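Side-chain contacts in adhesion G-protein coupled receptor G6 (Danio rerio, PDB 6V55), which probably serves as a cell-adhesion receptor involved in myelination, with an extracellular region that binds calcium: residues A[53-56]-A[57-61]; A[461-464]-A[465-469]. All coordinates share one frame; numbering follows the deposited sequence.

Contact 1. Residues A[53-56]-A[57-61]. With CA (calcium ion), chain C; NAG (2-acetamido-2-deoxy-beta-D-glucopyranose), chain N.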
loop_
_atom_site.group_PDB
_atom_site.type_symbol
_atom_site.label_atom_id
_atom_site.label_comp_id
_atom_site.label_asym_id
_atom_site.label_seq_id
_atom_site.Cartn_x
_atom_site.Cartn_y
_atom_site.Cartn_z
ATOM N N GLU A 53 -8.316 -6.101 5.737
ATOM C CA GLU A 53 -9.481 -6.932 5.454
ATOM C C GLU A 53 -9.065 -8.096 4.565
ATOM O O GLU A 53 -8.440 -7.889 3.521
ATOM C CB GLU A 53 -10.555 -6.091 4.776
ATOM C CG GLU A 53 -11.694 -6.890 4.234
ATOM C CD GLU A 53 -12.736 -6.050 3.493
ATOM O OE1 GLU A 53 -12.430 -4.922 3.050
ATOM O OE2 GLU A 53 -13.883 -6.531 3.341
ATOM N N GLU A 54 -9.340 -9.322 4.992
ATOM C CA GLU A 54 -8.887 -10.461 4.208
ATOM C C GLU A 54 -9.865 -10.772 3.075
ATOM O O GLU A 54 -11.074 -10.552 3.200
ATOM C CB GLU A 54 -8.673 -11.689 5.096
ATOM C CG GLU A 54 -7.604 -12.655 4.511
ATOM C CD GLU A 54 -7.426 -13.936 5.309
ATOM O OE1 GLU A 54 -6.431 -14.664 5.060
ATOM O OE2 GLU A 54 -8.271 -14.192 6.201
ATOM N N ALA A 55 -9.320 -11.245 1.952
ATOM C CA ALA A 55 -10.100 -11.701 0.809
ATOM C C ALA A 55 -9.260 -12.658 -0.023
ATOM O O ALA A 55 -8.026 -12.594 -0.023
ATOM C CB ALA A 55 -10.560 -10.546 -0.072
ATOM N N GLN A 56 -9.953 -13.551 -0.736
ATOM C CA GLN A 56 -9.311 -14.454 -1.686
ATOM C C GLN A 56 -8.770 -13.653 -2.863
ATOM O O GLN A 56 -9.522 -12.947 -3.538
ATOM C CB GLN A 56 -10.303 -15.508 -2.178
ATOM C CG GLN A 56 -10.432 -16.729 -1.272
ATOM C CD GLN A 56 -9.188 -17.606 -1.291
ATOM O OE1 GLN A 56 -8.756 -18.071 -2.350
ATOM N NE2 GLN A 56 -8.597 -17.825 -0.115
ATOM N N GLY A 57 -7.464 -13.739 -3.092
ATOM C CA GLY A 57 -6.819 -12.910 -4.088
ATOM C C GLY A 57 -6.668 -11.457 -3.696
ATOM O O GLY A 57 -6.368 -10.629 -4.571
ATOM N N CYS A 58 -6.877 -11.141 -2.407
ATOM C CA CYS A 58 -6.737 -9.805 -1.810
ATOM C C CYS A 58 -7.580 -8.739 -2.536
ATOM O O CYS A 58 -7.173 -7.580 -2.670
ATOM C CB CYS A 58 -5.245 -9.433 -1.709
ATOM S SG CYS A 58 -4.354 -10.242 -0.258
ATOM N N ILE A 59 -8.772 -9.141 -3.011
ATOM C CA ILE A 59 -9.547 -8.303 -3.924
ATOM C C ILE A 59 -10.401 -7.265 -3.218
ATOM O O ILE A 59 -11.116 -6.507 -3.894
ATOM C CB ILE A 59 -10.461 -9.141 -4.847
ATOM C CG1 ILE A 59 -11.588 -9.799 -4.059
ATOM C CG2 ILE A 59 -9.679 -10.212 -5.595
ATOM C CD1 ILE A 59 -12.811 -10.084 -4.913
ATOM N N TYR A 60 -10.338 -7.182 -1.886
ATOM C CA TYR A 60 -11.087 -6.162 -1.150
ATOM C C TYR A 60 -10.150 -5.019 -0.769
ATOM O O TYR A 60 -10.167 -3.977 -1.430
ATOM C CB TYR A 60 -11.764 -6.754 0.089
ATOM C CG TYR A 60 -12.936 -7.691 -0.199
ATOM C CD1 TYR A 60 -13.517 -7.747 -1.454
ATOM C CD2 TYR A 60 -13.455 -8.514 0.801
ATOM C CE1 TYR A 60 -14.570 -8.608 -1.716
ATOM C CE2 TYR A 60 -14.507 -9.374 0.548
ATOM C CZ TYR A 60 -15.061 -9.411 -0.707
ATOM O OH TYR A 60 -16.122 -10.249 -0.969
ATOM N N ASP A 61 -9.332 -5.178 0.274
ATOM C CA ASP A 61 -8.264 -4.231 0.558
ATOM C C ASP A 61 -6.942 -4.928 0.324
ATOM O O ASP A 61 -6.763 -6.062 0.763
ATOM C CB ASP A 61 -8.283 -3.730 2.005
ATOM C CG ASP A 61 -9.638 -3.204 2.438
ATOM O OD1 ASP A 61 -10.463 -2.931 1.548
ATOM O OD2 ASP A 61 -9.876 -3.069 3.665
HETATM CA CA CA C . -12.464 -2.473 2.995
HETATM C C1 NAG N . -14.917 -13.936 -6.339
HETATM C C2 NAG N . -15.515 -15.352 -6.459
HETATM C C3 NAG N . -14.669 -16.370 -5.667
HETATM C C4 NAG N . -13.181 -16.286 -6.012
HETATM C C5 NAG N . -12.656 -14.847 -5.946
HETATM C C6 NAG N . -11.250 -14.720 -6.497
HETATM C C7 NAG N . -17.945 -15.170 -6.820
HETATM C C8 NAG N . -19.300 -15.246 -6.179
HETATM N N2 NAG N . -16.901 -15.379 -6.008
HETATM O O3 NAG N . -15.136 -17.685 -5.956
HETATM O O4 NAG N . -12.418 -17.102 -5.123
HETATM O O5 NAG N . -13.492 -13.967 -6.722
HETATM O O6 NAG N . -10.830 -13.370 -6.645
HETATM O O7 NAG N . -17.803 -14.913 -8.019
HETATM O O HOH W 1 -8.504 -7.695 0.421
HETATM O O HOH W 2 -12.433 0.085 3.075
#

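Contact 2. Residues A[461-464]-A[465-469]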
loop_
_atom_site.group_PDB
_atom_site.type_symbol
_atom_site.label_atom_id
_atom_site.label_comp_id
_atom_site.label_asym_id
_atom_site.label_seq_id
_atom_site.Cartn_x
_atom_site.Cartn_y
_atom_site.Cartn_z
ATOM N N PRO A 461 -7.970 -2.273 -10.530
ATOM C CA PRO A 461 -6.531 -1.981 -10.468
ATOM C C PRO A 461 -5.855 -2.152 -11.826
ATOM O O PRO A 461 -6.458 -2.634 -12.788
ATOM C CB PRO A 461 -6.001 -2.996 -9.447
ATOM C CG PRO A 461 -6.988 -4.125 -9.482
ATOM C CD PRO A 461 -8.319 -3.539 -9.861
ATOM N N GLU A 462 -4.587 -1.719 -11.884
ATOM C CA GLU A 462 -3.770 -1.795 -13.101
ATOM C C GLU A 462 -3.544 -3.247 -13.480
ATOM O O GLU A 462 -3.370 -4.101 -12.605
ATOM C CB GLU A 462 -2.412 -1.114 -12.874
ATOM C CG GLU A 462 -1.582 -0.811 -14.121
ATOM C CD GLU A 462 -0.159 -0.398 -13.769
ATOM O OE1 GLU A 462 0.042 0.116 -12.651
ATOM O OE2 GLU A 462 0.759 -0.593 -14.597
ATOM N N SER A 463 -3.601 -3.549 -14.777
ATOM C CA SER A 463 -3.570 -4.949 -15.185
ATOM C C SER A 463 -2.762 -5.152 -16.452
ATOM O O SER A 463 -2.875 -4.378 -17.403
ATOM C CB SER A 463 -4.979 -5.495 -15.421
ATOM O OG SER A 463 -5.841 -5.162 -14.348
ATOM N N ARG A 464 -2.011 -6.252 -16.480
ATOM C CA ARG A 464 -1.366 -6.751 -17.689
ATOM C C ARG A 464 -2.432 -7.203 -18.697
ATOM O O ARG A 464 -3.576 -7.457 -18.312
ATOM C CB ARG A 464 -0.402 -7.888 -17.315
ATOM C CG ARG A 464 0.822 -7.396 -16.536
ATOM C CD ARG A 464 1.916 -8.453 -16.410
ATOM N NE ARG A 464 2.126 -8.831 -15.005
ATOM C CZ ARG A 464 3.259 -8.670 -14.320
ATOM N NH1 ARG A 464 4.338 -8.147 -14.905
ATOM N NH2 ARG A 464 3.314 -9.045 -13.041
ATOM N N PRO A 465 -2.110 -7.219 -20.000
ATOM C CA PRO A 465 -3.087 -7.690 -21.004
ATOM C C PRO A 465 -3.498 -9.149 -20.822
ATOM O O PRO A 465 -2.674 -10.008 -20.492
ATOM C CB PRO A 465 -2.340 -7.506 -22.329
ATOM C CG PRO A 465 -1.416 -6.391 -22.071
ATOM C CD PRO A 465 -0.984 -6.502 -20.641
ATOM N N THR A 466 -4.799 -9.393 -21.075
ATOM C CA THR A 466 -5.599 -10.634 -20.923
ATOM C C THR A 466 -5.810 -11.043 -19.460
ATOM O O THR A 466 -6.348 -12.121 -19.195
ATOM C CB THR A 466 -5.068 -11.843 -21.725
ATOM O OG1 THR A 466 -3.973 -12.433 -21.023
ATOM C CG2 THR A 466 -4.638 -11.460 -23.168
ATOM N N VAL A 467 -5.456 -10.192 -18.496
ATOM C CA VAL A 467 -5.776 -10.415 -17.087
ATOM C C VAL A 467 -7.209 -9.962 -16.843
ATOM O O VAL A 467 -7.602 -8.878 -17.291
ATOM C CB VAL A 467 -4.791 -9.649 -16.182
ATOM C CG1 VAL A 467 -5.306 -9.457 -14.757
ATOM C CG2 VAL A 467 -3.438 -10.314 -16.190
ATOM N N THR A 468 -8.001 -10.797 -16.164
ATOM C CA THR A 468 -9.311 -10.410 -15.655
ATOM C C THR A 468 -9.208 -10.150 -14.155
ATOM O O THR A 468 -8.661 -10.979 -13.418
ATOM C CB THR A 468 -10.342 -11.500 -15.961
ATOM O OG1 THR A 468 -10.541 -11.555 -17.375
ATOM C CG2 THR A 468 -11.689 -11.213 -15.288
ATOM N N GLN A 469 -9.707 -8.993 -13.713
ATOM C CA GLN A 469 -9.713 -8.621 -12.304
ATOM C C GLN A 469 -11.113 -8.705 -11.718
ATOM O O GLN A 469 -12.096 -8.454 -12.407
ATOM C CB GLN A 469 -9.201 -7.202 -12.117
ATOM C CG GLN A 469 -7.806 -7.058 -12.562
ATOM C CD GLN A 469 -6.831 -7.130 -11.420
ATOM O OE1 GLN A 469 -7.177 -7.541 -10.297
ATOM N NE2 GLN A 469 -5.588 -6.735 -11.692
#

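Contact 1. Residues A[53-56]-A[57-61]
E53 and D61 share a calcium ion in the loop joining strands 41-51 and 62-66, forming part of the metal site of a calcium-binding CUB domain. E53 contributes OE1, 2.5 Å from the calcium, whereas D61 grips it with both carboxylate oxygens, OD1 at 2.5 Å and OD2 at 2.7 Å. The planes of the two carboxylates are turned 75° against each other, their crowding probably offset by the cation; D98, S100, V101 and a water complete the shell. With CG anti to the backbone N (chi1 170°), the extended chain of E53 carries OE1 to the metal. Its OE2 forms a salt bridge with K477, and D61 OD2 is hydrogen-bonded to Y25 OH. Beside the site, the ring of Y60 brings CD2 to 3.3 Å from E53 OE2, while the methyl CB of A55 sits over a ring face in a CH-pi contact, 4.0 Å from the Y60 centroid. A serine in place of Y60 would probably leave the A55 methyl without its aromatic partner and the E53 carboxylate less confined beside the calcium. Further round the loop, C58 N donates to A55 O at 3.0 Å.

Contact 2. Residues A[461-464]-A[465-469]
Q469 reaches back across the bend to S463, donating from NE2 to S463 OG at 3.1 Å, with the oxygen tilted 15° from the amide plane. The S463 hydroxyl in turn donates a hydrogen bond to P461 O, 3.0 Å from OG, so OG accepts one bond and gives another. S463 carries OG beside its backbone N (chi1 -48°), which places it between these two partners. Q469 bends at chi2 (-98°), which lays its amide obliquely across the P461 ring, OE1 3.5 Å from P461 CG; NE2 has a second acceptor in G336 O. Deeper in the bend, the two methyls of V467 divide the packing, CG1 lying 4.0 Å from S463 CB and CG2 4.0 Å from R464 CB. The R464 side chain leads away, its NE making a weak bond to G338 O. T466 OG1 donates in the carbonyl plane to P465 O at 2.8 Å. A weak V467 N to R464 O bond closes a type II beta turn, with P465 second and T466, at positive phi, third; the turn leads into edge strand 468-472 of a small, disulfide-bearing antiparallel sheet, consistent with a hormone-receptor-type domain.

Contact 1 belongs to the CUB domain near the start of the chain and contact 2 to a small sheet some four hundred residues later, yet their centres are only 16 Å apart. They do not touch: their nearest atoms are about 6 Å from one another, and the side chain of P461 is about 14 Å from a bound calcium ion. The bridge is the chain just beyond contact 2. Strand 468-472 leads to K477, whose salt bridge to E53 reaches a calcium ligand of contact 1, and to the glycan-bearing N480, whose sugar lies by Q56 and I59. The metal loop of 53-61 thus probably helps to join two modules that are far apart in sequence.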